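Local coordinates for protein putative fructose-bisphosphate aldolase (Coccidioides immitis, PDB 3PM6) that belongs to the class II fructose-bisphosphate aldolase family, folds as a TIM barrel and holds a zinc ion, at residues 203-215 and 231-245. Numbering follows the deposited sequence.
Sequences GVQLDYERLQRIN and PFTKEIFEKCIERGV
Lys-239 O accepts two bonds from Arg-243, the arginine whose guanidinium lies with one face against Tyr-208 CB. Arg-243 NH1 supplies the firmer bond, at 3.0 Å from Lys-239 O, with the oxygen in the guanidinium plane; Arg-243 N adds a weak one. Extended from CG to NE, the arginine chain runs beside helix 208-215, its CD against Tyr-208 O and its CB 3.7 Å from Leu-211 CD2. With CG anti to the carbonyl carbon (chi1 -65°), the Tyr-208 ring reaches the side of helix 234-242 between Ile-236, Lys-239 and Cys-240. Lys-239 CD makes an off-centre CH-pi contact over one face of this ring, 4.0 Å from the centroid, and Leu-206 CB, from the tyrosine's own segment, lies over the rim of the opposite face. Cys-240 SG comes to the ring's edge, a sulfur-aromatic contact, and Tyr-208 OH ends 3.5 Å from Ile-236 CG2. Ahead of the helices, Val-204 CG1 lies 3.6 Å from Phe-232 CE1, and Leu-206 CD1 is near Phe-232 CZ; Ile-236 CG2 lies over one face of the Phe-232 ring, toward the rim. At the other end, Asn-215 packs over Arg-243 O and Gly-244, where a Schellman motif closes helix 234-242. A water accepts from Asn-215 ND2 (3.1 Å) and donates to Glu-242 O. These are consecutive outer helices of the barrel; the axes of helical segments 208-215 and 234-242 approach to 10.1 Å and run 30° from parallel. Behind them, strand 223-226 meets Phe-232, Cys-240 and Asn-215, and the Phe-232 side chain is about 10 Å from the zinc held by His-91, His-196 and His-227. With no direct hydrogen bond between the segments, apolar and aromatic packing probably sets how the helices sit.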
loop_
_atom_site.group_PDB
_atom_site.type_symbol
_atom_site.label_atom_id
_atom_site.label_comp_id
_atom_site.label_asym_id
_atom_site.label_seq_id
_atom_site.Cartn_x
_atom_site.Cartn_y
_atom_site.Cartn_z
ATOM N N GLY A 203 -27.043 -13.683 18.996
ATOM C CA GLY A 203 -25.769 -14.419 18.923
ATOM C C GLY A 203 -25.572 -15.169 17.609
ATOM O O GLY A 203 -26.412 -15.099 16.695
ATOM N N VAL A 204 -24.463 -15.897 17.523
ATOM C CA VAL A 204 -24.125 -16.748 16.372
ATOM C C VAL A 204 -24.964 -18.018 16.460
ATOM O O VAL A 204 -24.848 -18.760 17.433
ATOM C CB VAL A 204 -22.638 -17.128 16.403
ATOM C CG1 VAL A 204 -22.295 -18.155 15.324
ATOM C CG2 VAL A 204 -21.742 -15.880 16.280
ATOM N N GLN A 205 -25.833 -18.243 15.462
ATOM C CA GLN A 205 -26.693 -19.440 15.406
ATOM C C GLN A 205 -26.550 -20.126 14.056
ATOM O O GLN A 205 -27.277 -19.820 13.143
ATOM C CB GLN A 205 -28.180 -19.098 15.668
ATOM C CG GLN A 205 -28.477 -18.399 17.015
ATOM C CD GLN A 205 -27.968 -19.153 18.253
ATOM O OE1 GLN A 205 -27.713 -20.369 18.228
ATOM N NE2 GLN A 205 -27.824 -18.422 19.352
ATOM N N LEU A 206 -25.591 -21.037 13.929
ATOM C CA LEU A 206 -25.301 -21.664 12.655
ATOM C C LEU A 206 -26.048 -22.985 12.518
ATOM O O LEU A 206 -26.290 -23.715 13.504
ATOM C CB LEU A 206 -23.778 -21.854 12.446
ATOM C CG LEU A 206 -22.876 -20.648 12.745
ATOM C CD1 LEU A 206 -21.405 -20.972 12.561
ATOM C CD2 LEU A 206 -23.292 -19.390 11.929
ATOM N N ASP A 207 -26.442 -23.271 11.291
ATOM C CA ASP A 207 -27.129 -24.515 10.990
ATOM C C ASP A 207 -26.066 -25.466 10.460
ATOM O O ASP A 207 -25.812 -25.532 9.250
ATOM C CB ASP A 207 -28.235 -24.247 9.976
ATOM C CG ASP A 207 -29.134 -25.450 9.727
ATOM O OD1 ASP A 207 -28.793 -26.594 10.110
ATOM O OD2 ASP A 207 -30.176 -25.236 9.075
ATOM N N TYR A 208 -25.411 -26.167 11.387
ATOM C CA TYR A 208 -24.312 -27.084 11.044
ATOM C C TYR A 208 -24.806 -28.250 10.212
ATOM O O TYR A 208 -24.090 -28.758 9.347
ATOM C CB TYR A 208 -23.620 -27.587 12.304
ATOM C CG TYR A 208 -22.912 -26.496 13.081
ATOM C CD1 TYR A 208 -21.714 -25.956 12.603
ATOM C CD2 TYR A 208 -23.442 -25.994 14.283
ATOM C CE1 TYR A 208 -21.037 -24.954 13.295
ATOM C CE2 TYR A 208 -22.768 -25.007 15.002
ATOM C CZ TYR A 208 -21.565 -24.481 14.479
ATOM O OH TYR A 208 -20.875 -23.490 15.126
ATOM N N GLU A 209 -26.046 -28.660 10.461
ATOM C CA GLU A 209 -26.677 -29.728 9.680
ATOM C C GLU A 209 -26.805 -29.329 8.207
ATOM O O GLU A 209 -26.418 -30.094 7.326
ATOM C CB GLU A 209 -28.037 -30.128 10.281
ATOM C CG GLU A 209 -27.875 -31.020 11.526
ATOM C CD GLU A 209 -29.188 -31.236 12.278
ATOM O OE1 GLU A 209 -30.263 -30.897 11.715
ATOM O OE2 GLU A 209 -29.153 -31.756 13.422
ATOM N N ARG A 210 -27.323 -28.121 7.958
ATOM C CA ARG A 210 -27.401 -27.566 6.611
ATOM C C ARG A 210 -26.002 -27.595 5.976
ATOM O O ARG A 210 -25.822 -28.085 4.858
ATOM C CB ARG A 210 -27.929 -26.129 6.669
ATOM C CG ARG A 210 -28.081 -25.439 5.322
ATOM C CD ARG A 210 -28.667 -24.033 5.506
ATOM N NE ARG A 210 -30.056 -24.080 5.960
ATOM C CZ ARG A 210 -31.113 -24.223 5.149
ATOM N NH1 ARG A 210 -30.938 -24.326 3.830
ATOM N NH2 ARG A 210 -32.350 -24.255 5.661
ATOM N N LEU A 211 -25.013 -27.113 6.723
ATOM C CA LEU A 211 -23.644 -27.089 6.247
ATOM C C LEU A 211 -23.150 -28.471 5.819
ATOM O O LEU A 211 -22.653 -28.601 4.715
ATOM C CB LEU A 211 -22.709 -26.474 7.304
ATOM C CG LEU A 211 -21.265 -26.345 6.870
ATOM C CD1 LEU A 211 -21.214 -25.473 5.592
ATOM C CD2 LEU A 211 -20.385 -25.770 8.026
ATOM N N GLN A 212 -23.294 -29.500 6.671
ATOM C CA GLN A 212 -22.826 -30.870 6.310
ATOM C C GLN A 212 -23.579 -31.380 5.073
ATOM O O GLN A 212 -22.953 -31.925 4.177
ATOM C CB GLN A 212 -22.818 -31.862 7.511
ATOM C CG GLN A 212 -22.291 -33.363 7.271
ATOM C CD GLN A 212 -20.885 -33.550 6.543
ATOM O OE1 GLN A 212 -20.828 -34.127 5.463
ATOM N NE2 GLN A 212 -19.807 -33.123 7.147
ATOM N N ARG A 213 -24.888 -31.124 4.995
ATOM C CA ARG A 213 -25.709 -31.486 3.816
ATOM C C ARG A 213 -25.139 -30.897 2.523
ATOM O O ARG A 213 -25.055 -31.583 1.498
ATOM C CB ARG A 213 -27.180 -31.032 3.987
ATOM C CG ARG A 213 -28.075 -32.073 4.596
ATOM C CD ARG A 213 -29.467 -31.571 4.890
ATOM N NE ARG A 213 -29.853 -32.080 6.200
ATOM C CZ ARG A 213 -30.218 -31.321 7.226
ATOM N NH1 ARG A 213 -30.312 -30.004 7.059
ATOM N NH2 ARG A 213 -30.532 -31.886 8.397
ATOM N N ILE A 214 -24.743 -29.630 2.592
ATOM C CA ILE A 214 -24.022 -28.962 1.502
ATOM C C ILE A 214 -22.700 -29.646 1.187
ATOM O O ILE A 214 -22.404 -29.965 0.035
ATOM C CB ILE A 214 -23.811 -27.463 1.832
ATOM C CG1 ILE A 214 -25.176 -26.772 2.003
ATOM C CG2 ILE A 214 -22.898 -26.762 0.773
ATOM C CD1 ILE A 214 -25.107 -25.475 2.712
ATOM N N ASN A 215 -21.916 -29.896 2.224
ATOM C CA ASN A 215 -20.621 -30.496 2.066
ATOM C C ASN A 215 -20.755 -31.872 1.412
ATOM O O ASN A 215 -20.046 -32.213 0.446
ATOM C CB ASN A 215 -19.985 -30.613 3.431
ATOM C CG ASN A 215 -18.601 -31.135 3.367
ATOM O OD1 ASN A 215 -17.864 -30.801 2.459
ATOM N ND2 ASN A 215 -18.233 -31.966 4.322
ATOM N N PRO A 231 -16.597 -12.796 14.858
ATOM C CA PRO A 231 -16.741 -13.070 16.289
ATOM C C PRO A 231 -16.679 -14.570 16.615
ATOM O O PRO A 231 -17.043 -14.941 17.726
ATOM C CB PRO A 231 -18.169 -12.566 16.585
ATOM C CG PRO A 231 -18.916 -12.888 15.303
ATOM C CD PRO A 231 -17.913 -12.761 14.178
ATOM N N PHE A 232 -16.236 -15.414 15.666
ATOM C CA PHE A 232 -16.245 -16.869 15.877
ATOM C C PHE A 232 -15.134 -17.311 16.866
ATOM O O PHE A 232 -14.099 -16.636 17.058
ATOM C CB PHE A 232 -16.149 -17.657 14.543
ATOM C CG PHE A 232 -17.413 -17.625 13.698
ATOM C CD1 PHE A 232 -18.496 -16.826 14.043
ATOM C CD2 PHE A 232 -17.507 -18.390 12.541
ATOM C CE1 PHE A 232 -19.679 -16.815 13.275
ATOM C CE2 PHE A 232 -18.676 -18.361 11.729
ATOM C CZ PHE A 232 -19.754 -17.559 12.092
ATOM N N THR A 233 -15.372 -18.453 17.493
ATOM C CA THR A 233 -14.479 -18.995 18.520
ATOM C C THR A 233 -13.794 -20.190 17.857
ATOM O O THR A 233 -14.198 -20.610 16.788
ATOM C CB THR A 233 -15.286 -19.485 19.773
ATOM O OG1 THR A 233 -16.222 -20.476 19.354
ATOM C CG2 THR A 233 -16.051 -18.359 20.453
ATOM N N LYS A 234 -12.770 -20.735 18.487
ATOM C CA LYS A 234 -12.116 -21.913 17.973
ATOM C C LYS A 234 -13.106 -23.065 17.787
ATOM O O LYS A 234 -13.055 -23.799 16.794
ATOM C CB LYS A 234 -11.003 -22.377 18.938
ATOM C CG LYS A 234 -10.567 -23.861 18.649
ATOM C CD LYS A 234 -9.054 -24.008 18.700
ATOM C CE LYS A 234 -8.570 -25.238 17.950
ATOM N NZ LYS A 234 -7.562 -24.803 16.926
ATOM N N GLU A 235 -13.968 -23.263 18.771
ATOM C CA GLU A 235 -14.875 -24.415 18.746
ATOM C C GLU A 235 -15.848 -24.301 17.554
ATOM O O GLU A 235 -16.131 -25.295 16.879
ATOM C CB GLU A 235 -15.604 -24.545 20.096
ATOM C CG GLU A 235 -14.671 -25.005 21.271
ATOM C CD GLU A 235 -13.957 -23.875 22.025
ATOM O OE1 GLU A 235 -13.843 -22.739 21.512
ATOM O OE2 GLU A 235 -13.499 -24.130 23.170
ATOM N N ILE A 236 -16.317 -23.085 17.275
ATOM C CA ILE A 236 -17.139 -22.830 16.069
ATOM C C ILE A 236 -16.359 -23.100 14.764
ATOM O O ILE A 236 -16.861 -23.758 13.851
ATOM C CB ILE A 236 -17.710 -21.406 16.046
ATOM C CG1 ILE A 236 -18.730 -21.254 17.163
ATOM C CG2 ILE A 236 -18.321 -21.081 14.644
ATOM C CD1 ILE A 236 -19.181 -19.774 17.396
ATOM N N PHE A 237 -15.128 -22.606 14.706
ATOM C CA PHE A 237 -14.258 -22.884 13.582
ATOM C C PHE A 237 -14.078 -24.379 13.376
ATOM O O PHE A 237 -14.251 -24.864 12.248
ATOM C CB PHE A 237 -12.906 -22.175 13.728
ATOM C CG PHE A 237 -12.956 -20.651 13.531
ATOM C CD1 PHE A 237 -13.449 -20.076 12.323
ATOM C CD2 PHE A 237 -12.432 -19.799 14.513
ATOM C CE1 PHE A 237 -13.455 -18.665 12.124
ATOM C CE2 PHE A 237 -12.442 -18.378 14.331
ATOM C CZ PHE A 237 -12.963 -17.816 13.122
ATOM N N GLU A 238 -13.780 -25.111 14.452
ATOM C CA GLU A 238 -13.590 -26.559 14.363
ATOM C C GLU A 238 -14.837 -27.231 13.762
ATOM O O GLU A 238 -14.718 -28.048 12.869
ATOM C CB GLU A 238 -13.211 -27.201 15.725
ATOM C CG GLU A 238 -11.804 -26.846 16.312
ATOM C CD GLU A 238 -10.646 -26.979 15.288
ATOM O OE1 GLU A 238 -10.764 -27.784 14.325
ATOM O OE2 GLU A 238 -9.607 -26.270 15.436
ATOM N N LYS A 239 -16.023 -26.851 14.225
ATOM C CA LYS A 239 -17.275 -27.404 13.712
ATOM C C LYS A 239 -17.418 -27.170 12.200
ATOM O O LYS A 239 -17.790 -28.078 11.482
ATOM C CB LYS A 239 -18.471 -26.825 14.482
ATOM C CG LYS A 239 -18.640 -27.416 15.885
ATOM C CD LYS A 239 -19.736 -26.744 16.701
ATOM C CE LYS A 239 -19.765 -27.405 18.087
ATOM N NZ LYS A 239 -20.164 -26.517 19.217
ATOM N N CYS A 240 -17.085 -25.963 11.737
ATOM C CA CYS A 240 -17.177 -25.604 10.314
ATOM C C CYS A 240 -16.173 -26.343 9.450
ATOM O O CYS A 240 -16.539 -26.874 8.416
ATOM C CB CYS A 240 -17.018 -24.092 10.108
ATOM S SG CYS A 240 -18.325 -23.107 10.869
ATOM N N ILE A 241 -14.915 -26.375 9.882
ATOM C CA ILE A 241 -13.847 -27.075 9.165
ATOM C C ILE A 241 -14.098 -28.597 9.031
ATOM O O ILE A 241 -13.806 -29.192 7.980
ATOM C CB ILE A 241 -12.495 -26.832 9.861
ATOM C CG1 ILE A 241 -12.148 -25.321 9.801
ATOM C CG2 ILE A 241 -11.422 -27.736 9.276
ATOM C CD1 ILE A 241 -11.074 -24.869 10.783
ATOM N N GLU A 242 -14.630 -29.213 10.090
ATOM C CA GLU A 242 -15.034 -30.618 10.057
ATOM C C GLU A 242 -16.176 -30.777 9.049
ATOM O O GLU A 242 -16.352 -31.844 8.505
ATOM C CB GLU A 242 -15.455 -31.107 11.459
ATOM C CG GLU A 242 -16.254 -32.449 11.489
ATOM C CD GLU A 242 -15.382 -33.711 11.360
ATOM O OE1 GLU A 242 -15.313 -34.491 12.345
ATOM O OE2 GLU A 242 -14.768 -33.939 10.285
ATOM N N ARG A 243 -16.929 -29.707 8.784
ATOM C CA ARG A 243 -17.956 -29.770 7.745
ATOM C C ARG A 243 -17.564 -29.144 6.403
ATOM O O ARG A 243 -18.420 -28.710 5.648
ATOM C CB ARG A 243 -19.292 -29.263 8.270
ATOM C CG ARG A 243 -19.770 -30.110 9.461
ATOM C CD ARG A 243 -20.796 -29.377 10.303
ATOM N NE ARG A 243 -21.396 -30.257 11.295
ATOM C CZ ARG A 243 -20.842 -30.553 12.471
ATOM N NH1 ARG A 243 -19.658 -30.042 12.827
ATOM N NH2 ARG A 243 -21.485 -31.362 13.300
ATOM N N GLY A 244 -16.273 -29.144 6.100
ATOM C CA GLY A 244 -15.795 -28.884 4.742
ATOM C C GLY A 244 -15.228 -27.484 4.502
ATOM O O GLY A 244 -14.695 -27.198 3.425
ATOM N N VAL A 245 -15.317 -26.609 5.498
ATOM C CA VAL A 245 -14.795 -25.244 5.337
ATOM C C VAL A 245 -13.287 -25.241 5.162
ATOM O O VAL A 245 -12.560 -25.691 6.058
ATOM C CB VAL A 245 -15.219 -24.347 6.508
ATOM C CG1 VAL A 245 -14.434 -23.025 6.507
ATOM C CG2 VAL A 245 -16.734 -24.092 6.408
HETATM O O HOH W 1 -15.857 -33.343 5.758
#